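Local coordinates for DNA repair protein RAD7 (Saccharomyces cerevisiae, PDB 5ZB2) that takes part in the complex promoting global genome nucleotide excision repair of UV and bulky-adduct damage in nontranscribing DNA, and binds Elc1 in a yeast ubiquitin ligase assembly, at residues E338-L343 / V356-D361; T349-G354 / Q365-Q370; N383-K388 / L395-R400. One frame throughout, in Å; residues are numbered along the deposited sequence.

Contact 1. Residues E338-L343 / V356-D361; sequences EAFVAL and VRCVDD
Phe340 drives its ring from the short helix 337-341 into the loop 356-361, and three side chains receive its outer end. With CG anti to the carbonyl carbon (chi1 -59°), the ring stands out from the helix and presents CE2 and CZ to the loop. CE2 lies 3.5 Å from SG of Cys358, which meets the ring at its edge, the sulfur-aromatic geometry. CG1 of Val356 also comes in at the edge, 3.9 Å from CZ and from the direction opposed to Phe340, while CG2 of Val359 approaches obliquely, 3.9 Å from the same CZ. Each valine thus turns one methyl to the ring, while Cys358 brings a small polarisable sulfur. Both segments lie in the leucine-rich-repeat solenoid, the helix before strand 350-352 and the loop after it; the loop makes a type I turn, closed by Val359 N to Val356 O at 3.1 Å, and enters helix 361-370 through Asp360, whose OD1 caps Val363 N. With Phe340 cut back to an alanine, a gap is likely to open between helix and loop, leaving the Cys358 sulfur and both valine methyls without their aromatic partner. The ring is further packed against Leu353, Val363 and Met366. Phe340 and the valines are buried; Cys358, partly exposed, lies toward the surface, where Glu338, Val341 and Arg357 are exposed, Arg357 reaching back to the carbonyl of Lys333.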
ATOM      1  N   GLU A 338     -38.475  45.512 -11.822  1.00 54.42           N
ATOM      2  CA  GLU A 338     -38.208  45.711 -13.243  1.00 58.53           C
ATOM      3  C   GLU A 338     -37.114  44.778 -13.747  1.00 55.05           C
ATOM      4  O   GLU A 338     -37.159  44.338 -14.902  1.00 56.09           O
ATOM      5  CB  GLU A 338     -37.824  47.169 -13.506  1.00 62.05           C
ATOM      6  CG  GLU A 338     -37.679  47.522 -14.981  1.00 81.51           C
ATOM      7  CD  GLU A 338     -38.984  47.400 -15.743  1.00 92.56           C
ATOM      8  OE1 GLU A 338     -40.045  47.282 -15.091  1.00 79.73           O
ATOM      9  OE2 GLU A 338     -38.949  47.422 -16.992  1.00 91.03           O
ATOM     10  N   ALA A 339     -36.122  44.471 -12.908  1.00 52.53           N
ATOM     11  CA  ALA A 339     -35.068  43.555 -13.326  1.00 49.51           C
ATOM     12  C   ALA A 339     -35.643  42.203 -13.732  1.00 50.52           C
ATOM     13  O   ALA A 339     -35.231  41.623 -14.744  1.00 50.20           O
ATOM     14  CB  ALA A 339     -34.044  43.381 -12.203  1.00 46.24           C
ATOM     15  N   PHE A 340     -36.600  41.688 -12.960  1.00 51.86           N
ATOM     16  CA  PHE A 340     -37.150  40.369 -13.239  1.00 52.86           C
ATOM     17  C   PHE A 340     -38.144  40.382 -14.393  1.00 54.31           C
ATOM     18  O   PHE A 340     -38.443  39.319 -14.948  1.00 54.63           O
ATOM     19  CB  PHE A 340     -37.810  39.806 -11.982  1.00 53.21           C
ATOM     20  CG  PHE A 340     -36.872  39.687 -10.817  1.00 52.78           C
ATOM     21  CD1 PHE A 340     -35.978  38.633 -10.739  1.00 54.57           C
ATOM     22  CD2 PHE A 340     -36.873  40.633  -9.806  1.00 52.11           C
ATOM     23  CE1 PHE A 340     -35.108  38.523  -9.671  1.00 54.19           C
ATOM     24  CE2 PHE A 340     -36.005  40.524  -8.734  1.00 51.80           C
ATOM     25  CZ  PHE A 340     -35.123  39.469  -8.667  1.00 51.61           C
ATOM     26  N   VAL A 341     -38.655  41.557 -14.770  1.00 54.86           N
ATOM     27  CA  VAL A 341     -39.495  41.650 -15.960  1.00 55.91           C
ATOM     28  C   VAL A 341     -38.745  41.118 -17.171  1.00 54.55           C
ATOM     29  O   VAL A 341     -39.307  40.389 -17.999  1.00 54.49           O
ATOM     30  CB  VAL A 341     -39.958  43.105 -16.176  1.00 59.72           C
ATOM     31  CG1 VAL A 341     -40.784  43.224 -17.442  1.00 58.29           C
ATOM     32  CG2 VAL A 341     -40.766  43.591 -14.982  1.00 59.46           C
ATOM     33  N   ALA A 342     -37.461  41.457 -17.287  1.00 54.05           N
ATOM     34  CA  ALA A 342     -36.646  41.025 -18.415  1.00 53.74           C
ATOM     35  C   ALA A 342     -36.109  39.611 -18.261  1.00 54.96           C
ATOM     36  O   ALA A 342     -35.574  39.063 -19.231  1.00 56.30           O
ATOM     37  CB  ALA A 342     -35.472  41.987 -18.606  1.00 55.09           C
ATOM     38  N   LEU A 343     -36.235  39.006 -17.079  1.00 52.73           N
ATOM     39  CA  LEU A 343     -35.669  37.682 -16.825  1.00 52.09           C
ATOM     40  C   LEU A 343     -36.610  36.621 -17.393  1.00 53.03           C
ATOM     41  O   LEU A 343     -37.383  35.973 -16.682  1.00 52.22           O
ATOM     42  CB  LEU A 343     -35.426  37.483 -15.333  1.00 51.44           C
ATOM     43  CG  LEU A 343     -34.707  36.201 -14.908  1.00 51.30           C
ATOM     44  CD1 LEU A 343     -33.374  36.050 -15.625  1.00 49.58           C
ATOM     45  CD2 LEU A 343     -34.499  36.193 -13.400  1.00 50.12           C
ATOM     46  N   VAL A 356     -32.965  38.743  -1.615  1.00 47.75           N
ATOM     47  CA  VAL A 356     -33.317  39.747  -2.615  1.00 49.80           C
ATOM     48  C   VAL A 356     -34.587  40.435  -2.125  1.00 51.32           C
ATOM     49  O   VAL A 356     -35.697  39.920  -2.281  1.00 49.66           O
ATOM     50  CB  VAL A 356     -33.488  39.140  -4.008  1.00 47.38           C
ATOM     51  CG1 VAL A 356     -33.829  40.225  -5.022  1.00 47.32           C
ATOM     52  CG2 VAL A 356     -32.211  38.428  -4.428  1.00 44.97           C
ATOM     53  N   ARG A 357     -34.410  41.623  -1.545  1.00 55.27           N
ATOM     54  CA  ARG A 357     -35.489  42.329  -0.860  1.00 57.24           C
ATOM     55  C   ARG A 357     -36.768  42.386  -1.693  1.00 57.64           C
ATOM     56  O   ARG A 357     -37.857  42.075  -1.201  1.00 56.81           O
ATOM     57  CB  ARG A 357     -35.003  43.738  -0.511  1.00 66.15           C
ATOM     58  CG  ARG A 357     -36.060  44.708   0.003  1.00 73.60           C
ATOM     59  CD  ARG A 357     -35.482  46.115   0.094  1.00 81.89           C
ATOM     60  NE  ARG A 357     -34.921  46.545  -1.184  1.00 75.40           N
ATOM     61  CZ  ARG A 357     -35.642  46.988  -2.210  1.00 63.61           C
ATOM     62  NH1 ARG A 357     -36.963  47.072  -2.119  1.00 58.57           N
ATOM     63  NH2 ARG A 357     -35.036  47.343  -3.334  1.00 58.44           N
ATOM     64  N   CYS A 358     -36.658  42.796  -2.958  1.00 53.94           N
ATOM     65  CA  CYS A 358     -37.846  43.129  -3.737  1.00 55.13           C
ATOM     66  C   CYS A 358     -38.693  41.916  -4.109  1.00 52.20           C
ATOM     67  O   CYS A 358     -39.838  42.101  -4.532  1.00 53.95           O
ATOM     68  CB  CYS A 358     -37.440  43.876  -5.011  1.00 51.81           C
ATOM     69  SG  CYS A 358     -36.635  42.837  -6.240  1.00 44.79           S
ATOM     70  N   VAL A 359     -38.181  40.693  -3.959  1.00 51.75           N
ATOM     71  CA  VAL A 359     -38.911  39.515  -4.420  1.00 53.15           C
ATOM     72  C   VAL A 359     -40.166  39.328  -3.577  1.00 55.52           C
ATOM     73  O   VAL A 359     -40.113  39.346  -2.340  1.00 57.52           O
ATOM     74  CB  VAL A 359     -38.015  38.268  -4.369  1.00 52.90           C
ATOM     75  CG1 VAL A 359     -38.779  37.026  -4.824  1.00 53.68           C
ATOM     76  CG2 VAL A 359     -36.784  38.463  -5.235  1.00 51.28           C
ATOM     77  N   ASP A 360     -41.302  39.144  -4.245  1.00 54.66           N
ATOM     78  CA  ASP A 360     -42.565  38.845  -3.578  1.00 58.98           C
ATOM     79  C   ASP A 360     -43.308  37.812  -4.420  1.00 59.31           C
ATOM     80  O   ASP A 360     -42.780  37.295  -5.410  1.00 56.54           O
ATOM     81  CB  ASP A 360     -43.389  40.122  -3.349  1.00 59.18           C
ATOM     82  CG  ASP A 360     -43.767  40.827  -4.646  1.00 58.96           C
ATOM     83  OD1 ASP A 360     -43.848  40.166  -5.702  1.00 57.31           O
ATOM     84  OD2 ASP A 360     -43.996  42.055  -4.601  1.00 60.58           O
ATOM     85  N   ASP A 361     -44.548  37.517  -4.028  1.00 60.63           N
ATOM     86  CA  ASP A 361     -45.323  36.495  -4.725  1.00 62.41           C
ATOM     87  C   ASP A 361     -45.518  36.855  -6.192  1.00 60.85           C
ATOM     88  O   ASP A 361     -45.461  35.982  -7.066  1.00 60.41           O
ATOM     89  CB  ASP A 361     -46.675  36.301  -4.038  1.00 66.98           C
ATOM     90  CG  ASP A 361     -46.539  35.776  -2.622  1.00 74.42           C
ATOM     91  OD1 ASP A 361     -45.556  35.054  -2.343  1.00 72.51           O
ATOM     92  OD2 ASP A 361     -47.416  36.083  -1.787  1.00 79.25           O
TER

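Contact 2. Residues T349-G354 / Q365-Q370; sequences TYLDLG and QMLGEQ
Leu367 projects from helix 361-370 toward strand 350-352 and sets one methyl, CD1, against two leucines of 349-354. The contact between the segments is wholly apolar: CD1 lies 3.8 Å from CD2 of Leu351, whose side chain it crosses at about a right angle, and 3.8 Å from CD1 of Leu353, which it meets tip to tip. Leu351 has CG anti to its backbone nitrogen (chi1 -179°), whereas Leu353 has CG anti to its carbonyl carbon (chi1 -59°), and these different first torsions bring a methyl of each to the same CD1. Flexible, branched leucines are apt for such a core, where each tip must be fitted into the space between others. Leu351 and Leu353 alternate with Asp352 in the Leu-x-Leu pattern of a leucine-rich repeat, the leucines turned inward and the strand packed against helix 361-370, which follows it. None of the polar bonds joins the two segments. On the strand side, OD1 of Asp352 accepts Gly354 N at 3.0 Å, nearly straight at 166° and with the donor almost in line with the C-O bond, an Asx turn that bends the chain as the strand ends; ND2 of Asn330 bonds to the same OD1, so this oxygen of a buried aspartate has two donors. Gly354 fits the turn because a beta carbon there would be crowded by OD1. Backbone bonds join the strand to its neighbours on both sides: Tyr350 pairs with Arg325 and Leu327, and Leu351 with Val376.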
ATOM      1  N   THR A 349     -32.725  27.053 -15.356  1.00 55.62           N
ATOM      2  CA  THR A 349     -33.250  26.008 -14.484  1.00 56.88           C
ATOM      3  C   THR A 349     -33.088  26.303 -13.002  1.00 56.49           C
ATOM      4  O   THR A 349     -33.912  25.842 -12.208  1.00 56.21           O
ATOM      5  CB  THR A 349     -32.570  24.662 -14.782  1.00 58.51           C
ATOM      6  OG1 THR A 349     -31.203  24.707 -14.355  1.00 60.04           O
ATOM      7  CG2 THR A 349     -32.625  24.346 -16.270  1.00 57.25           C
ATOM      8  N   TYR A 350     -32.058  27.053 -12.606  1.00 53.35           N
ATOM      9  CA  TYR A 350     -31.806  27.375 -11.209  1.00 51.59           C
ATOM     10  C   TYR A 350     -31.639  28.880 -11.049  1.00 49.71           C
ATOM     11  O   TYR A 350     -30.944  29.523 -11.841  1.00 49.51           O
ATOM     12  CB  TYR A 350     -30.551  26.658 -10.686  1.00 52.81           C
ATOM     13  CG  TYR A 350     -30.199  27.025  -9.261  1.00 53.15           C
ATOM     14  CD1 TYR A 350     -30.805  26.384  -8.186  1.00 54.54           C
ATOM     15  CD2 TYR A 350     -29.263  28.014  -8.990  1.00 51.52           C
ATOM     16  CE1 TYR A 350     -30.489  26.719  -6.881  1.00 55.08           C
ATOM     17  CE2 TYR A 350     -28.942  28.358  -7.687  1.00 52.07           C
ATOM     18  CZ  TYR A 350     -29.556  27.706  -6.638  1.00 54.76           C
ATOM     19  OH  TYR A 350     -29.240  28.042  -5.340  1.00 54.98           O
ATOM     20  N   LEU A 351     -32.263  29.435 -10.011  1.00 48.01           N
ATOM     21  CA  LEU A 351     -32.210  30.871  -9.758  1.00 46.79           C
ATOM     22  C   LEU A 351     -32.127  31.104  -8.258  1.00 47.34           C
ATOM     23  O   LEU A 351     -33.036  30.720  -7.517  1.00 47.42           O
ATOM     24  CB  LEU A 351     -33.433  31.578 -10.352  1.00 46.72           C
ATOM     25  CG  LEU A 351     -33.504  33.100 -10.190  1.00 45.03           C
ATOM     26  CD1 LEU A 351     -32.345  33.796 -10.897  1.00 44.95           C
ATOM     27  CD2 LEU A 351     -34.836  33.625 -10.703  1.00 47.52           C
ATOM     28  N   ASP A 352     -31.043  31.738  -7.816  1.00 44.64           N
ATOM     29  CA  ASP A 352     -30.812  32.025  -6.404  1.00 45.25           C
ATOM     30  C   ASP A 352     -31.204  33.475  -6.140  1.00 42.87           C
ATOM     31  O   ASP A 352     -30.510  34.402  -6.572  1.00 40.03           O
ATOM     32  CB  ASP A 352     -29.351  31.771  -6.033  1.00 43.92           C
ATOM     33  CG  ASP A 352     -29.076  31.943  -4.545  1.00 44.99           C
ATOM     34  OD1 ASP A 352     -29.907  32.549  -3.835  1.00 45.33           O
ATOM     35  OD2 ASP A 352     -28.013  31.478  -4.088  1.00 44.79           O
ATOM     36  N   LEU A 353     -32.318  33.670  -5.432  1.00 44.07           N
ATOM     37  CA  LEU A 353     -32.792  35.000  -5.066  1.00 43.43           C
ATOM     38  C   LEU A 353     -32.756  35.225  -3.561  1.00 44.80           C
ATOM     39  O   LEU A 353     -33.494  36.072  -3.045  1.00 45.77           O
ATOM     40  CB  LEU A 353     -34.207  35.229  -5.598  1.00 44.01           C
ATOM     41  CG  LEU A 353     -34.382  35.105  -7.111  1.00 45.05           C
ATOM     42  CD1 LEU A 353     -35.837  35.301  -7.489  1.00 47.83           C
ATOM     43  CD2 LEU A 353     -33.498  36.101  -7.859  1.00 45.16           C
ATOM     44  N   GLY A 354     -31.907  34.491  -2.850  1.00 45.36           N
ATOM     45  CA  GLY A 354     -31.804  34.636  -1.413  1.00 48.01           C
ATOM     46  C   GLY A 354     -31.434  36.041  -0.992  1.00 46.87           C
ATOM     47  O   GLY A 354     -30.464  36.617  -1.494  1.00 44.26           O
ATOM     48  N   GLN A 365     -44.538  34.465  -9.225  1.00 65.58           N
ATOM     49  CA  GLN A 365     -45.570  34.161 -10.209  1.00 70.66           C
ATOM     50  C   GLN A 365     -45.084  34.474 -11.618  1.00 69.66           C
ATOM     51  O   GLN A 365     -45.141  33.623 -12.513  1.00 71.67           O
ATOM     52  CB  GLN A 365     -46.837  34.956  -9.884  1.00 75.33           C
ATOM     53  CG  GLN A 365     -47.940  34.894 -10.939  1.00 88.45           C
ATOM     54  CD  GLN A 365     -48.587  33.529 -11.047  1.00109.27           C
ATOM     55  OE1 GLN A 365     -47.993  32.514 -10.684  1.00100.99           O
ATOM     56  NE2 GLN A 365     -49.817  33.500 -11.545  1.00123.55           N
ATOM     57  N   MET A 366     -44.601  35.699 -11.829  1.00 66.49           N
ATOM     58  CA  MET A 366     -44.153  36.106 -13.157  1.00 70.53           C
ATOM     59  C   MET A 366     -43.000  35.236 -13.643  1.00 65.75           C
ATOM     60  O   MET A 366     -42.976  34.819 -14.807  1.00 67.85           O
ATOM     61  CB  MET A 366     -43.746  37.579 -13.130  1.00 73.45           C
ATOM     62  CG  MET A 366     -43.138  38.091 -14.425  1.00 68.36           C
ATOM     63  SD  MET A 366     -42.784  39.856 -14.361  1.00 70.85           S
ATOM     64  CE  MET A 366     -41.661  39.945 -12.967  1.00 75.79           C
ATOM     65  N   LEU A 367     -42.033  34.952 -12.766  1.00 64.44           N
ATOM     66  CA  LEU A 367     -40.882  34.148 -13.169  1.00 63.35           C
ATOM     67  C   LEU A 367     -41.306  32.743 -13.575  1.00 63.59           C
ATOM     68  O   LEU A 367     -40.795  32.192 -14.558  1.00 60.59           O
ATOM     69  CB  LEU A 367     -39.857  34.091 -12.038  1.00 60.30           C
ATOM     70  CG  LEU A 367     -39.143  35.402 -11.700  1.00 61.63           C
ATOM     71  CD1 LEU A 367     -38.250  35.223 -10.485  1.00 60.75           C
ATOM     72  CD2 LEU A 367     -38.331  35.907 -12.888  1.00 63.72           C
ATOM     73  N   GLY A 368     -42.240  32.146 -12.833  1.00 65.60           N
ATOM     74  CA  GLY A 368     -42.692  30.806 -13.166  1.00 71.28           C
ATOM     75  C   GLY A 368     -43.307  30.714 -14.548  1.00 73.13           C
ATOM     76  O   GLY A 368     -43.240  29.665 -15.192  1.00 73.88           O
ATOM     77  N   GLU A 369     -43.910  31.803 -15.024  1.00 72.23           N
ATOM     78  CA  GLU A 369     -44.552  31.808 -16.332  1.00 77.55           C
ATOM     79  C   GLU A 369     -43.602  32.202 -17.456  1.00 75.87           C
ATOM     80  O   GLU A 369     -43.818  31.801 -18.606  1.00 78.38           O
ATOM     81  CB  GLU A 369     -45.752  32.762 -16.327  1.00 83.56           C
ATOM     82  CG  GLU A 369     -46.775  32.500 -15.225  1.00 97.56           C
ATOM     83  CD  GLU A 369     -47.254  31.059 -15.189  1.00114.33           C
ATOM     84  OE1 GLU A 369     -46.532  30.204 -14.634  1.00105.04           O
ATOM     85  OE2 GLU A 369     -48.352  30.783 -15.717  1.00117.35           O
ATOM     86  N   GLN A 370     -42.554  32.972 -17.156  1.00 67.96           N
ATOM     87  CA  GLN A 370     -41.632  33.453 -18.178  1.00 64.94           C
ATOM     88  C   GLN A 370     -40.428  32.541 -18.384  1.00 61.15           C
ATOM     89  O   GLN A 370     -39.627  32.801 -19.292  1.00 58.25           O
ATOM     90  CB  GLN A 370     -41.130  34.857 -17.820  1.00 64.85           C
ATOM     91  CG  GLN A 370     -42.183  35.947 -17.915  1.00 67.27           C
ATOM     92  CD  GLN A 370     -41.611  37.327 -17.654  1.00 66.67           C
ATOM     93  OE1 GLN A 370     -40.474  37.466 -17.204  1.00 63.41           O
ATOM     94  NE2 GLN A 370     -42.398  38.356 -17.943  1.00 67.53           N
TER

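Contact 3. Residues N383-K388 / L395-R400; sequences NLVTEK and LTLIGR
Arg400 folds back from the end of strand 396-398 to bring its guanidinium group to the backbone of Thr386 and Glu387. Its CB leaves the chain alongside the loop rather than pointing at it. CG stands anti to the carbonyl carbon, and further bends at chi2 (-64°) and chi3 (-65°) curl the chain back over its own strand: CD passes 4.0 Å from CB of Leu397, and NH2 ends 4.0 Å from CD1 of that leucine. CZ lies 3.8 Å from O of Thr386. NH1 completes the reach, 2.7 Å from that oxygen, but its N-H groups point poorly at it, so this is a close polar approach and not a hydrogen bond. The same NH1 lies 3.4 Å from CA of Glu387, which sits at the edge of the guanidinium. A long, flexible arginine suits this place, because it can curl back and still reach the loop backbone. The loop lies where the leucine-rich-repeat solenoid runs out: strand 396-398 is its last strand, and no regular helix intervenes between it and strand 376-378. CG1 of Val385 rests loosely on CD1 of Leu397, 4.4 Å away. OG1 of Thr386 has its stronger bond to OD2 of Asp361 and accepts Lys388 N only weakly, at 3.3 Å. The carboxylate of Glu387 stays apart, OE1 being 6.2 Å from NH1 of Arg400. Gly399, just before Arg400, suits its positive phi, where a beta carbon would collide with the carbonyl of Ile398. On the strand, Thr396 packs against Lys44 of the Elongin-C chain.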
ATOM      1  N   ASN A 383     -38.934  37.654   3.007  1.00 83.78           N
ATOM      2  CA  ASN A 383     -40.077  37.527   3.907  1.00 92.62           C
ATOM      3  C   ASN A 383     -41.397  37.800   3.196  1.00 87.46           C
ATOM      4  O   ASN A 383     -42.440  37.282   3.610  1.00 82.84           O
ATOM      5  CB  ASN A 383     -39.905  38.475   5.095  1.00 94.28           C
ATOM      6  CG  ASN A 383     -38.659  38.170   5.909  1.00111.91           C
ATOM      7  OD1 ASN A 383     -38.259  37.013   6.043  1.00 93.30           O
ATOM      8  ND2 ASN A 383     -38.037  39.210   6.450  1.00148.82           N
ATOM      9  N   LEU A 384     -41.377  38.597   2.128  1.00 80.46           N
ATOM     10  CA  LEU A 384     -42.597  38.936   1.404  1.00 75.29           C
ATOM     11  C   LEU A 384     -43.104  37.800   0.522  1.00 73.01           C
ATOM     12  O   LEU A 384     -44.111  37.983  -0.173  1.00 70.49           O
ATOM     13  CB  LEU A 384     -42.372  40.190   0.552  1.00 75.14           C
ATOM     14  CG  LEU A 384     -42.232  41.544   1.266  1.00 80.08           C
ATOM     15  CD1 LEU A 384     -43.431  41.838   2.167  1.00 72.43           C
ATOM     16  CD2 LEU A 384     -40.928  41.641   2.055  1.00 88.65           C
ATOM     17  N   VAL A 385     -42.443  36.646   0.526  1.00 72.96           N
ATOM     18  CA  VAL A 385     -42.933  35.461  -0.171  1.00 75.34           C
ATOM     19  C   VAL A 385     -43.727  34.628   0.827  1.00 79.67           C
ATOM     20  O   VAL A 385     -43.169  34.130   1.811  1.00 80.07           O
ATOM     21  CB  VAL A 385     -41.778  34.648  -0.773  1.00 71.35           C
ATOM     22  CG1 VAL A 385     -42.315  33.441  -1.531  1.00 73.57           C
ATOM     23  CG2 VAL A 385     -40.923  35.517  -1.694  1.00 67.18           C
ATOM     24  N   THR A 386     -45.023  34.471   0.573  1.00 82.67           N
ATOM     25  CA  THR A 386     -45.934  33.795   1.487  1.00 87.98           C
ATOM     26  C   THR A 386     -46.295  32.412   0.953  1.00 92.51           C
ATOM     27  O   THR A 386     -45.803  31.967  -0.088  1.00 90.88           O
ATOM     28  CB  THR A 386     -47.199  34.629   1.700  1.00 89.66           C
ATOM     29  OG1 THR A 386     -47.919  34.741   0.466  1.00 93.77           O
ATOM     30  CG2 THR A 386     -46.849  36.015   2.204  1.00 84.93           C
ATOM     31  N   GLU A 387     -47.173  31.728   1.693  1.00 97.65           N
ATOM     32  CA  GLU A 387     -47.670  30.431   1.244  1.00103.07           C
ATOM     33  C   GLU A 387     -48.454  30.560  -0.054  1.00105.06           C
ATOM     34  O   GLU A 387     -48.496  29.616  -0.852  1.00104.98           O
ATOM     35  CB  GLU A 387     -48.539  29.790   2.333  1.00107.41           C
ATOM     36  CG  GLU A 387     -49.913  30.432   2.556  1.00 98.98           C
ATOM     37  CD  GLU A 387     -49.845  31.750   3.303  1.00 93.81           C
ATOM     38  OE1 GLU A 387     -48.944  31.907   4.152  1.00 93.70           O
ATOM     39  OE2 GLU A 387     -50.693  32.629   3.043  1.00 90.64           O
ATOM     40  N   LYS A 388     -49.075  31.717  -0.283  1.00110.13           N
ATOM     41  CA  LYS A 388     -49.875  31.956  -1.478  1.00119.05           C
ATOM     42  C   LYS A 388     -49.038  32.034  -2.748  1.00117.68           C
ATOM     43  O   LYS A 388     -49.609  32.200  -3.832  1.00122.92           O
ATOM     44  CB  LYS A 388     -50.678  33.249  -1.295  1.00118.03           C
ATOM     45  CG  LYS A 388     -51.811  33.447  -2.289  1.00126.66           C
ATOM     46  CD  LYS A 388     -52.603  34.705  -1.968  1.00130.72           C
ATOM     47  CE  LYS A 388     -53.732  34.927  -2.961  1.00165.73           C
ATOM     48  NZ  LYS A 388     -54.494  36.173  -2.671  1.00173.77           N
ATOM     49  N   LEU A 395     -42.162  23.550 -10.439  1.00 86.91           N
ATOM     50  CA  LEU A 395     -41.331  24.540  -9.767  1.00 79.89           C
ATOM     51  C   LEU A 395     -41.420  24.349  -8.259  1.00 78.83           C
ATOM     52  O   LEU A 395     -42.517  24.189  -7.712  1.00 82.58           O
ATOM     53  CB  LEU A 395     -41.761  25.957 -10.148  1.00 82.33           C
ATOM     54  CG  LEU A 395     -40.791  27.086  -9.784  1.00 75.78           C
ATOM     55  CD1 LEU A 395     -40.949  28.237 -10.763  1.00 76.54           C
ATOM     56  CD2 LEU A 395     -41.003  27.581  -8.355  1.00 69.66           C
ATOM     57  N   THR A 396     -40.266  24.371  -7.594  1.00 71.00           N
ATOM     58  CA  THR A 396     -40.185  24.226  -6.150  1.00 71.91           C
ATOM     59  C   THR A 396     -39.416  25.405  -5.569  1.00 70.35           C
ATOM     60  O   THR A 396     -38.405  25.837  -6.132  1.00 65.93           O
ATOM     61  CB  THR A 396     -39.499  22.911  -5.758  1.00 71.03           C
ATOM     62  OG1 THR A 396     -38.101  22.991  -6.055  1.00 73.81           O
ATOM     63  CG2 THR A 396     -40.107  21.743  -6.522  1.00 76.93           C
ATOM     64  N   LEU A 397     -39.898  25.919  -4.443  1.00 70.45           N
ATOM     65  CA  LEU A 397     -39.273  27.042  -3.758  1.00 67.47           C
ATOM     66  C   LEU A 397     -38.566  26.539  -2.507  1.00 69.48           C
ATOM     67  O   LEU A 397     -39.173  25.853  -1.678  1.00 76.43           O
ATOM     68  CB  LEU A 397     -40.308  28.106  -3.384  1.00 69.31           C
ATOM     69  CG  LEU A 397     -41.132  28.713  -4.522  1.00 71.57           C
ATOM     70  CD1 LEU A 397     -42.068  29.778  -3.972  1.00 74.24           C
ATOM     71  CD2 LEU A 397     -40.246  29.295  -5.611  1.00 63.77           C
ATOM     72  N   ILE A 398     -37.289  26.885  -2.375  1.00 65.92           N
ATOM     73  CA  ILE A 398     -36.485  26.517  -1.216  1.00 66.53           C
ATOM     74  C   ILE A 398     -36.160  27.781  -0.434  1.00 64.77           C
ATOM     75  O   ILE A 398     -36.072  28.880  -0.995  1.00 62.03           O
ATOM     76  CB  ILE A 398     -35.199  25.767  -1.628  1.00 67.06           C
ATOM     77  CG1 ILE A 398     -34.375  26.608  -2.610  1.00 65.99           C
ATOM     78  CG2 ILE A 398     -35.558  24.416  -2.231  1.00 71.23           C
ATOM     79  CD1 ILE A 398     -33.097  25.946  -3.099  1.00 73.96           C
ATOM     80  N   GLY A 399     -35.990  27.621   0.876  1.00 66.34           N
ATOM     81  CA  GLY A 399     -35.732  28.751   1.744  1.00 65.49           C
ATOM     82  C   GLY A 399     -36.968  29.370   2.357  1.00 68.06           C
ATOM     83  O   GLY A 399     -36.959  30.566   2.670  1.00 64.44           O
ATOM     84  N   ARG A 400     -38.031  28.596   2.538  1.00 73.58           N
ATOM     85  CA  ARG A 400     -39.258  29.103   3.129  1.00 78.76           C
ATOM     86  C   ARG A 400     -39.095  29.263   4.640  1.00 79.55           C
ATOM     87  O   ARG A 400     -38.082  28.875   5.230  1.00 75.29           O
ATOM     88  CB  ARG A 400     -40.422  28.163   2.819  1.00 87.56           C
ATOM     89  CG  ARG A 400     -40.527  27.756   1.355  1.00 79.69           C
ATOM     90  CD  ARG A 400     -40.816  28.947   0.461  1.00 79.09           C
ATOM     91  NE  ARG A 400     -42.121  29.540   0.741  1.00 82.74           N
ATOM     92  CZ  ARG A 400     -43.274  29.091   0.251  1.00 84.43           C
ATOM     93  NH1 ARG A 400     -44.407  29.700   0.562  1.00 87.20           N
ATOM     94  NH2 ARG A 400     -43.300  28.031  -0.548  1.00 79.94           N
TER

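In the fold
Reading from the N terminus, contact 1 opens at helix 337-341 and contact 2 at strand 350-352 before contact 1 has closed at 356-361; contact 2 then closes at 365-370. The two loops therefore cross, and together they tie helix 337-341, strand 350-352 and helix 361-370 into one interlocked core, with the centres of the two contacts about 9 Å apart. Contact 3 follows in series, closing a short loop between 383-388 and the final strand 396-398. It still adjoins the others: Val359 O lies against Leu384, and Leu395 packs on the backbone of Gly368 in the helix of contact 2. All three gather at the C-terminal end of the solenoid.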